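Local coordinates for protein guanylate kinase (Coxiella burnetii, PDB 3TR0) that catalyses the ATP-dependent phosphorylation of GMP to GDP, giving ADP as the second product, and probably serves the recycling of GMP, at residues A[11-16]-A[162-167]; A[23-28]-A[52-57]. All blocks are in the same frame, centred on the assembly; numbering follows the deposited sequence.

Contact 1. Residues A[11-16]-A[162-167]; sequences IISAPS and KEFDYL
Ser-13 and Phe-164 face each other with their CA atoms 8.7 Å apart; strand 120-125 lies between strands 9-13 and 166-169 in the parallel sheet, and Phe-164 just precedes the latter. Side chains alone bridge the gap. Phe-164 sends its ring toward strand 9-13, with CG anti to its own carbonyl carbon (chi1 -70°). The far end of the ring does the touching: Ser-13 OG lies at the ring edge, near its plane, 3.2 Å from Phe-164 CE2, and Ser-13 CB is 3.4 Å from Phe-164 CZ. Ile-11, two residues earlier on the same side of the strand, adds a looser apolar contact, its CG2 4.5 Å from Phe-164 CE2. Ile-12 between them turns its side chain to the other side of the sheet. The ring has further neighbours: Phe-123 meets it edge-to-face, Arg-113 makes a cation-pi contact, and Ala-109 of helix 106-115 packs on it. Nearby, Asp-165 OD2 accepts a hydrogen bond from Ser-121 N, tying the residue just before strand 166-169 to strand 120-125, and Lys-162 forms a salt bridge with Glu-195 of the second subunit. Beyond Ser-13 the chain enters the predicted ATP-binding loop through Ala-14, Pro-15 and Ser-16. The buried Ser-13 hydroxyl is satisfied by the carbonyl of Ile-104, so its approach to an aromatic edge, whose C-H groups are weakly positive, places the oxygen in a compatible setting without relying on the ring for a polar partner.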
ATOM      1  N   ILE A  11      -7.429 -10.524   2.630  1.00 14.30           N
ATOM      2  CA  ILE A  11      -7.487 -11.541   3.673  1.00 12.52           C
ATOM      3  C   ILE A  11      -7.082 -10.910   4.993  1.00 15.00           C
ATOM      4  O   ILE A  11      -6.044 -10.261   5.076  1.00 14.56           O
ATOM      5  CB  ILE A  11      -6.528 -12.706   3.360  1.00 19.17           C
ATOM      6  CG1 ILE A  11      -6.881 -13.345   2.014  1.00 21.06           C
ATOM      7  CG2 ILE A  11      -6.564 -13.750   4.469  1.00 21.42           C
ATOM      8  CD1 ILE A  11      -5.753 -14.150   1.406  1.00 22.43           C
ATOM      9  N   ILE A  12      -7.906 -11.096   6.019  1.00 16.38           N
ATOM     10  CA  ILE A  12      -7.589 -10.609   7.353  1.00 15.09           C
ATOM     11  C   ILE A  12      -7.510 -11.790   8.307  1.00 18.98           C
ATOM     12  O   ILE A  12      -8.499 -12.501   8.495  1.00 21.82           O
ATOM     13  CB  ILE A  12      -8.673  -9.666   7.882  1.00 19.03           C
ATOM     14  CG1 ILE A  12      -9.099  -8.671   6.804  1.00 20.60           C
ATOM     15  CG2 ILE A  12      -8.178  -8.942   9.118  1.00 20.40           C
ATOM     16  CD1 ILE A  12      -8.019  -7.688   6.433  1.00 18.83           C
ATOM     17  N   SER A  13      -6.342 -12.002   8.909  1.00 16.25           N
ATOM     18  CA  SER A  13      -6.168 -13.107   9.854  1.00 16.81           C
ATOM     19  C   SER A  13      -5.623 -12.609  11.182  1.00 16.66           C
ATOM     20  O   SER A  13      -4.912 -11.607  11.234  1.00 15.91           O
ATOM     21  CB  SER A  13      -5.242 -14.182   9.279  1.00 18.64           C
ATOM     22  OG  SER A  13      -5.709 -14.652   8.025  1.00 19.64           O
ATOM     23  N   ALA A  14      -5.967 -13.313  12.258  1.00 16.49           N
ATOM     24  CA  ALA A  14      -5.520 -12.937  13.590  1.00 17.61           C
ATOM     25  C   ALA A  14      -5.871 -14.034  14.586  1.00 15.94           C
ATOM     26  O   ALA A  14      -6.797 -14.812  14.358  1.00 17.29           O
ATOM     27  CB  ALA A  14      -6.154 -11.619  14.011  1.00 18.45           C
ATOM     28  N   PRO A  15      -5.123 -14.107  15.692  1.00 18.99           N
ATOM     29  CA  PRO A  15      -5.488 -15.074  16.729  1.00 23.04           C
ATOM     30  C   PRO A  15      -6.817 -14.662  17.350  1.00 26.41           C
ATOM     31  O   PRO A  15      -7.154 -13.478  17.326  1.00 24.28           O
ATOM     32  CB  PRO A  15      -4.347 -14.946  17.745  1.00 16.93           C
ATOM     33  CG  PRO A  15      -3.781 -13.574  17.520  1.00 23.27           C
ATOM     34  CD  PRO A  15      -3.910 -13.344  16.038  1.00 16.97           C
ATOM     35  N   SER A  16      -7.571 -15.621  17.875  1.00 29.33           N
ATOM     36  CA  SER A  16      -8.815 -15.299  18.560  1.00 30.91           C
ATOM     37  C   SER A  16      -8.523 -14.345  19.713  1.00 20.49           C
ATOM     38  O   SER A  16      -7.537 -14.509  20.430  1.00 25.23           O
ATOM     39  CB  SER A  16      -9.501 -16.573  19.072  1.00 29.22           C
ATOM     40  OG  SER A  16      -9.882 -17.412  17.994  1.00 31.59           O
ATOM     41  N   LYS A 162       4.447 -14.755   9.132  1.00 24.42           N
ATOM     42  CA  LYS A 162       5.420 -14.559   8.059  1.00 26.06           C
ATOM     43  C   LYS A 162       4.846 -14.789   6.664  1.00 28.07           C
ATOM     44  O   LYS A 162       5.481 -14.461   5.665  1.00 31.37           O
ATOM     45  CB  LYS A 162       6.626 -15.474   8.260  1.00 36.91           C
ATOM     46  CG  LYS A 162       7.453 -15.154   9.488  1.00 36.07           C
ATOM     47  CD  LYS A 162       8.540 -16.195   9.685  1.00 36.63           C
ATOM     48  CE  LYS A 162       9.384 -15.884  10.905  1.00 29.62           C
ATOM     49  NZ  LYS A 162      10.167 -14.630  10.730  1.00 28.40           N
ATOM     50  N   GLU A 163       3.653 -15.365   6.598  1.00 20.80           N
ATOM     51  CA  GLU A 163       3.022 -15.668   5.321  1.00 19.30           C
ATOM     52  C   GLU A 163       2.188 -14.495   4.810  1.00 22.62           C
ATOM     53  O   GLU A 163       1.616 -14.552   3.720  1.00 23.33           O
ATOM     54  CB  GLU A 163       2.165 -16.931   5.454  1.00 25.18           C
ATOM     55  CG  GLU A 163       2.983 -18.147   5.871  1.00 24.74           C
ATOM     56  CD  GLU A 163       2.140 -19.326   6.293  1.00 27.89           C
ATOM     57  OE1 GLU A 163       0.961 -19.405   5.890  1.00 27.09           O
ATOM     58  OE2 GLU A 163       2.663 -20.182   7.037  1.00 31.91           O
ATOM     59  N   PHE A 164       2.139 -13.424   5.594  1.00 17.57           N
ATOM     60  CA  PHE A 164       1.236 -12.312   5.305  1.00 15.27           C
ATOM     61  C   PHE A 164       1.968 -11.098   4.752  1.00 13.95           C
ATOM     62  O   PHE A 164       3.149 -10.909   5.021  1.00 16.79           O
ATOM     63  CB  PHE A 164       0.426 -11.957   6.554  1.00 16.04           C
ATOM     64  CG  PHE A 164      -0.584 -13.002   6.911  1.00 13.02           C
ATOM     65  CD1 PHE A 164      -0.183 -14.193   7.492  1.00 19.68           C
ATOM     66  CD2 PHE A 164      -1.926 -12.818   6.629  1.00 14.65           C
ATOM     67  CE1 PHE A 164      -1.102 -15.178   7.793  1.00 15.82           C
ATOM     68  CE2 PHE A 164      -2.851 -13.804   6.930  1.00 15.02           C
ATOM     69  CZ  PHE A 164      -2.436 -14.982   7.516  1.00 18.89           C
ATOM     70  N   ASP A 165       1.259 -10.285   3.974  1.00 17.94           N
ATOM     71  CA  ASP A 165       1.863  -9.116   3.329  1.00 20.44           C
ATOM     72  C   ASP A 165       2.065  -7.938   4.279  1.00 19.31           C
ATOM     73  O   ASP A 165       3.024  -7.180   4.148  1.00 22.51           O
ATOM     74  CB  ASP A 165       1.001  -8.667   2.147  1.00 14.44           C
ATOM     75  CG  ASP A 165       0.836  -9.748   1.102  1.00 21.39           C
ATOM     76  OD1 ASP A 165       1.856 -10.277   0.621  1.00 21.06           O
ATOM     77  OD2 ASP A 165      -0.316 -10.075   0.768  1.00 22.47           O
ATOM     78  N   TYR A 166       1.141  -7.772   5.219  1.00 13.41           N
ATOM     79  CA  TYR A 166       1.155  -6.637   6.132  1.00 10.49           C
ATOM     80  C   TYR A 166       0.923  -7.119   7.545  1.00 12.55           C
ATOM     81  O   TYR A 166       0.225  -8.115   7.754  1.00 16.16           O
ATOM     82  CB  TYR A 166       0.037  -5.655   5.772  1.00 11.71           C
ATOM     83  CG  TYR A 166       0.184  -5.058   4.390  1.00 14.60           C
ATOM     84  CD1 TYR A 166       1.002  -3.955   4.172  1.00 12.59           C
ATOM     85  CD2 TYR A 166      -0.484  -5.602   3.309  1.00 16.67           C
ATOM     86  CE1 TYR A 166       1.145  -3.409   2.897  1.00 12.21           C
ATOM     87  CE2 TYR A 166      -0.350  -5.069   2.037  1.00 19.33           C
ATOM     88  CZ  TYR A 166       0.464  -3.975   1.838  1.00 19.44           C
ATOM     89  OH  TYR A 166       0.590  -3.449   0.572  1.00 17.48           O
ATOM     90  N   LEU A 167       1.502  -6.406   8.505  1.00 16.06           N
ATOM     91  CA  LEU A 167       1.224  -6.640   9.917  1.00 14.60           C
ATOM     92  C   LEU A 167       0.666  -5.364  10.538  1.00 16.18           C
ATOM     93  O   LEU A 167       1.229  -4.284  10.367  1.00 17.21           O
ATOM     94  CB  LEU A 167       2.496  -7.066  10.662  1.00 12.08           C
ATOM     95  CG  LEU A 167       3.307  -8.231  10.097  1.00 19.43           C
ATOM     96  CD1 LEU A 167       4.511  -8.493  10.991  1.00 22.14           C
ATOM     97  CD2 LEU A 167       2.459  -9.490   9.972  1.00 16.67           C
TER

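Contact 2. Residues A[23-28]-A[52-57]. With 5GP (guanosine-5'-monophosphate), chain D.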
ATOM      1  N   LEU A  23     -12.606  -4.655  14.176  1.00 18.57           N
ATOM      2  CA  LEU A  23     -11.829  -3.831  13.250  1.00 18.94           C
ATOM      3  C   LEU A  23     -12.414  -3.890  11.846  1.00 22.18           C
ATOM      4  O   LEU A  23     -12.603  -2.863  11.196  1.00 19.53           O
ATOM      5  CB  LEU A  23     -10.374  -4.292  13.199  1.00 15.47           C
ATOM      6  CG  LEU A  23      -9.476  -4.003  14.403  1.00 24.05           C
ATOM      7  CD1 LEU A  23      -8.119  -4.656  14.197  1.00 21.09           C
ATOM      8  CD2 LEU A  23      -9.331  -2.508  14.602  1.00 25.38           C
ATOM      9  N   VAL A  24     -12.676  -5.106  11.382  1.00 21.18           N
ATOM     10  CA  VAL A  24     -13.196  -5.318  10.039  1.00 20.44           C
ATOM     11  C   VAL A  24     -14.560  -4.656   9.848  1.00 19.76           C
ATOM     12  O   VAL A  24     -14.843  -4.099   8.789  1.00 21.11           O
ATOM     13  CB  VAL A  24     -13.274  -6.819   9.698  1.00 18.94           C
ATOM     14  CG1 VAL A  24     -13.978  -7.024   8.374  1.00 28.71           C
ATOM     15  CG2 VAL A  24     -11.874  -7.417   9.645  1.00 23.02           C
ATOM     16  N   ARG A  25     -15.393  -4.696  10.879  1.00 20.51           N
ATOM     17  CA  ARG A  25     -16.710  -4.063  10.800  1.00 23.98           C
ATOM     18  C   ARG A  25     -16.627  -2.540  10.704  1.00 26.30           C
ATOM     19  O   ARG A  25     -17.421  -1.912  10.000  1.00 29.75           O
ATOM     20  CB  ARG A  25     -17.596  -4.497  11.968  1.00 26.41           C
ATOM     21  CG  ARG A  25     -18.066  -5.934  11.839  1.00 29.13           C
ATOM     22  CD  ARG A  25     -18.900  -6.379  13.027  1.00 36.68           C
ATOM     23  NE  ARG A  25     -19.409  -7.735  12.833  1.00 39.44           N
ATOM     24  CZ  ARG A  25     -19.942  -8.482  13.794  1.00 40.91           C
ATOM     25  NH1 ARG A  25     -20.030  -8.013  15.031  1.00 40.61           N
ATOM     26  NH2 ARG A  25     -20.380  -9.704  13.518  1.00 44.58           N
ATOM     27  N   ALA A  26     -15.662  -1.950  11.401  1.00 25.33           N
ATOM     28  CA  ALA A  26     -15.436  -0.512  11.309  1.00 26.06           C
ATOM     29  C   ALA A  26     -14.838  -0.147   9.953  1.00 22.25           C
ATOM     30  O   ALA A  26     -15.155   0.898   9.387  1.00 27.87           O
ATOM     31  CB  ALA A  26     -14.528  -0.043  12.430  1.00 32.39           C
ATOM     32  N   LEU A  27     -13.966  -1.009   9.443  1.00 23.85           N
ATOM     33  CA  LEU A  27     -13.346  -0.796   8.140  1.00 22.40           C
ATOM     34  C   LEU A  27     -14.387  -0.631   7.037  1.00 24.64           C
ATOM     35  O   LEU A  27     -14.293   0.279   6.210  1.00 25.85           O
ATOM     36  CB  LEU A  27     -12.417  -1.961   7.798  1.00 19.29           C
ATOM     37  CG  LEU A  27     -11.722  -1.900   6.436  1.00 19.23           C
ATOM     38  CD1 LEU A  27     -10.860  -0.656   6.324  1.00 22.78           C
ATOM     39  CD2 LEU A  27     -10.887  -3.144   6.215  1.00 19.25           C
ATOM     40  N   VAL A  28     -15.379  -1.514   7.020  1.00 26.26           N
ATOM     41  CA  VAL A  28     -16.384  -1.475   5.959  1.00 22.90           C
ATOM     42  C   VAL A  28     -17.307  -0.273   6.092  1.00 25.97           C
ATOM     43  O   VAL A  28     -17.956   0.128   5.126  1.00 30.32           O
ATOM     44  CB  VAL A  28     -17.209  -2.771   5.890  1.00 36.24           C
ATOM     45  CG1 VAL A  28     -16.298  -3.951   5.633  1.00 32.69           C
ATOM     46  CG2 VAL A  28     -18.004  -2.969   7.165  1.00 32.00           C
ATOM     47  N   GLY A  52     -26.699 -15.085   9.335  1.00 32.61           N
ATOM     48  CA  GLY A  52     -26.492 -14.200   8.200  1.00 26.01           C
ATOM     49  C   GLY A  52     -25.775 -12.911   8.553  1.00 35.02           C
ATOM     50  O   GLY A  52     -25.492 -12.086   7.682  1.00 36.99           O
ATOM     51  N   VAL A  53     -25.480 -12.729   9.836  1.00 35.97           N
ATOM     52  CA  VAL A  53     -24.763 -11.545  10.292  1.00 30.78           C
ATOM     53  C   VAL A  53     -23.358 -11.918  10.757  1.00 35.64           C
ATOM     54  O   VAL A  53     -22.366 -11.375  10.274  1.00 36.38           O
ATOM     55  CB  VAL A  53     -25.511 -10.841  11.440  1.00 30.28           C
ATOM     56  CG1 VAL A  53     -24.702  -9.659  11.955  1.00 32.49           C
ATOM     57  CG2 VAL A  53     -26.897 -10.395  10.979  1.00 35.78           C
ATOM     58  N   ASP A  54     -23.284 -12.853  11.698  1.00 25.09           N
ATOM     59  CA  ASP A  54     -22.008 -13.356  12.182  1.00 24.59           C
ATOM     60  C   ASP A  54     -21.524 -14.485  11.280  1.00 27.14           C
ATOM     61  O   ASP A  54     -20.375 -14.502  10.839  1.00 26.72           O
ATOM     62  CB  ASP A  54     -22.155 -13.845  13.622  1.00 24.01           C
ATOM     63  CG  ASP A  54     -22.576 -12.736  14.566  1.00 35.48           C
ATOM     64  OD1 ASP A  54     -21.686 -12.057  15.117  1.00 39.57           O
ATOM     65  OD2 ASP A  54     -23.794 -12.534  14.745  1.00 33.73           O
ATOM     66  N   TYR A  55     -22.422 -15.422  10.999  1.00 23.68           N
ATOM     67  CA  TYR A  55     -22.127 -16.543  10.122  1.00 22.49           C
ATOM     68  C   TYR A  55     -23.424 -17.052   9.537  1.00 34.64           C
ATOM     69  O   TYR A  55     -24.509 -16.676   9.981  1.00 26.85           O
ATOM     70  CB  TYR A  55     -21.508 -17.703  10.904  1.00 24.34           C
ATOM     71  CG  TYR A  55     -20.073 -17.515  11.347  1.00 21.40           C
ATOM     72  CD1 TYR A  55     -19.017 -17.807  10.491  1.00 23.46           C
ATOM     73  CD2 TYR A  55     -19.777 -17.087  12.630  1.00 25.73           C
ATOM     74  CE1 TYR A  55     -17.700 -17.652  10.900  1.00 22.71           C
ATOM     75  CE2 TYR A  55     -18.469 -16.930  13.048  1.00 27.38           C
ATOM     76  CZ  TYR A  55     -17.435 -17.212  12.179  1.00 21.53           C
ATOM     77  OH  TYR A  55     -16.134 -17.055  12.595  1.00 24.68           O
ATOM     78  N   PHE A  56     -23.301 -17.918   8.539  1.00 23.64           N
ATOM     79  CA  PHE A  56     -24.388 -18.795   8.170  1.00 26.99           C
ATOM     80  C   PHE A  56     -24.148 -20.066   8.961  1.00 28.72           C
ATOM     81  O   PHE A  56     -23.231 -20.828   8.656  1.00 29.70           O
ATOM     82  CB  PHE A  56     -24.367 -19.096   6.673  1.00 35.92           C
ATOM     83  CG  PHE A  56     -24.652 -17.900   5.810  1.00 32.10           C
ATOM     84  CD1 PHE A  56     -25.940 -17.397   5.706  1.00 35.64           C
ATOM     85  CD2 PHE A  56     -23.638 -17.287   5.094  1.00 29.26           C
ATOM     86  CE1 PHE A  56     -26.207 -16.301   4.912  1.00 40.35           C
ATOM     87  CE2 PHE A  56     -23.899 -16.192   4.298  1.00 27.88           C
ATOM     88  CZ  PHE A  56     -25.188 -15.700   4.205  1.00 27.82           C
ATOM     89  N   PHE A  57     -24.950 -20.277   9.998  1.00 27.48           N
ATOM     90  CA  PHE A  57     -24.743 -21.420  10.869  1.00 28.50           C
ATOM     91  C   PHE A  57     -25.430 -22.658  10.311  1.00 30.32           C
ATOM     92  O   PHE A  57     -26.639 -22.665  10.088  1.00 31.49           O
ATOM     93  CB  PHE A  57     -25.236 -21.112  12.282  1.00 33.04           C
ATOM     94  CG  PHE A  57     -24.533 -19.952  12.932  1.00 35.68           C
ATOM     95  CD1 PHE A  57     -23.370 -20.149  13.660  1.00 26.47           C
ATOM     96  CD2 PHE A  57     -25.036 -18.667  12.819  1.00 28.15           C
ATOM     97  CE1 PHE A  57     -22.729 -19.087  14.265  1.00 25.03           C
ATOM     98  CE2 PHE A  57     -24.397 -17.601  13.425  1.00 25.06           C
ATOM     99  CZ  PHE A  57     -23.245 -17.812  14.149  1.00 24.35           C
TER
HETATM  100  P   5GP D 205     -14.921 -18.099  15.746  1.00 30.33           P
HETATM  101  O1P 5GP D 205     -16.004 -17.123  15.356  1.00 27.75           O
HETATM  102  O2P 5GP D 205     -15.314 -19.529  16.009  1.00 26.59           O
HETATM  103  O3P 5GP D 205     -14.175 -17.537  16.933  1.00 31.35           O
HETATM  104  O5' 5GP D 205     -13.761 -18.057  14.658  1.00 26.25           O
HETATM  105  C5' 5GP D 205     -12.744 -19.044  14.638  1.00 26.97           C
HETATM  106  C4' 5GP D 205     -11.697 -18.725  13.605  1.00 29.60           C
HETATM  107  O4' 5GP D 205     -12.013 -19.405  12.373  1.00 21.49           O
HETATM  108  C3' 5GP D 205     -11.602 -17.265  13.194  1.00 30.14           C
HETATM  109  O3' 5GP D 205     -10.855 -16.482  14.107  1.00 34.52           O
HETATM  110  C2' 5GP D 205     -10.980 -17.335  11.804  1.00 35.69           C
HETATM  111  O2' 5GP D 205      -9.565 -17.405  11.898  1.00 33.21           O
HETATM  112  C1' 5GP D 205     -11.491 -18.684  11.285  1.00 25.60           C
HETATM  113  N9  5GP D 205     -12.545 -18.536  10.267  1.00 17.36           N
HETATM  114  C8  5GP D 205     -13.750 -17.960  10.364  1.00 16.77           C
HETATM  115  N7  5GP D 205     -14.384 -18.086   9.171  1.00 15.47           N
HETATM  116  C5  5GP D 205     -13.554 -18.750   8.332  1.00 16.57           C
HETATM  117  C6  5GP D 205     -13.626 -19.171   7.009  1.00 19.68           C
HETATM  118  O6  5GP D 205     -14.644 -18.943   6.311  1.00 25.37           O
HETATM  119  N1  5GP D 205     -12.588 -19.829   6.478  1.00 21.52           N
HETATM  120  C2  5GP D 205     -11.482 -20.087   7.190  1.00 21.04           C
HETATM  121  N2  5GP D 205     -10.439 -20.753   6.641  1.00 16.75           N
HETATM  122  N3  5GP D 205     -11.383 -19.690   8.471  1.00 17.34           N
HETATM  123  C4  5GP D 205     -12.409 -19.030   9.046  1.00 17.59           C
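An extended chain from CG to NE (chi3 176°) carries the Arg-25 guanidinium away from its helix, while Asp-54, with CG anti to its carbonyl carbon (chi1 -61°), brings its carboxylate to meet it. The resulting salt bridge spans backbones whose nearest CA atoms, those of Arg-25 and Asp-54, are 10.8 Å apart. Arg-25 NH2 donates to Asp-54 OD1 at 3.1 Å with an N-H...O angle of 156°. The acceptor lies in the guanidinium plane, whereas Arg-25 NH2 meets OD1 from well above the carboxylate plane; the bridge rests on one nitrogen and one oxygen. Asp-54 OD2 is hydrogen-bonded to Gln-50 N, which helps fix the carboxylate within its own loop. In the same loop, Gly-52 N bonds to Tyr-55 O at 2.8 Å. Tyr-55, directly after Asp-54, reaches the GMP: its OH donates to O1P of the phosphate at 2.8 Å, and Tyr-55 CE1 passes 3.8 Å from N7 of the guanine. Ser-39, Arg-43 and Glu-74 also hydrogen-bond the nucleotide. The contact thus joins, near the surface, helix 20-30, whose first residues belong to the predicted ATP site, to the loop before strand 56-57, which carries the GMP-binding Tyr-55. Helix 20-30 packs Val-24 and Leu-27 on strand 99-103 and Leu-23 on helix 173-187, whereas strand 56-57 edges the mixed sheet beside strand 40-41.

The centres of contacts 1 and 2 are about 17 Å apart, on opposite sides of the chain's centre, and both segments of contact 2 fall between the two segments of contact 1 along the chain. Strand 9-13 leads through the predicted ATP-binding loop into helix 20-30, joining the two directly; Ile-12 CG2 also packs against Val-24 CG2 at 4.0 Å. Contact 1 lies on the face of the parallel sheet covered by helix 106-115, in the P-loop nucleotide-binding core near the subunit interface. Contact 2 reaches from that core to the loop entering the mixed sheet, and so joins the core's first helix to the GMP-binding region.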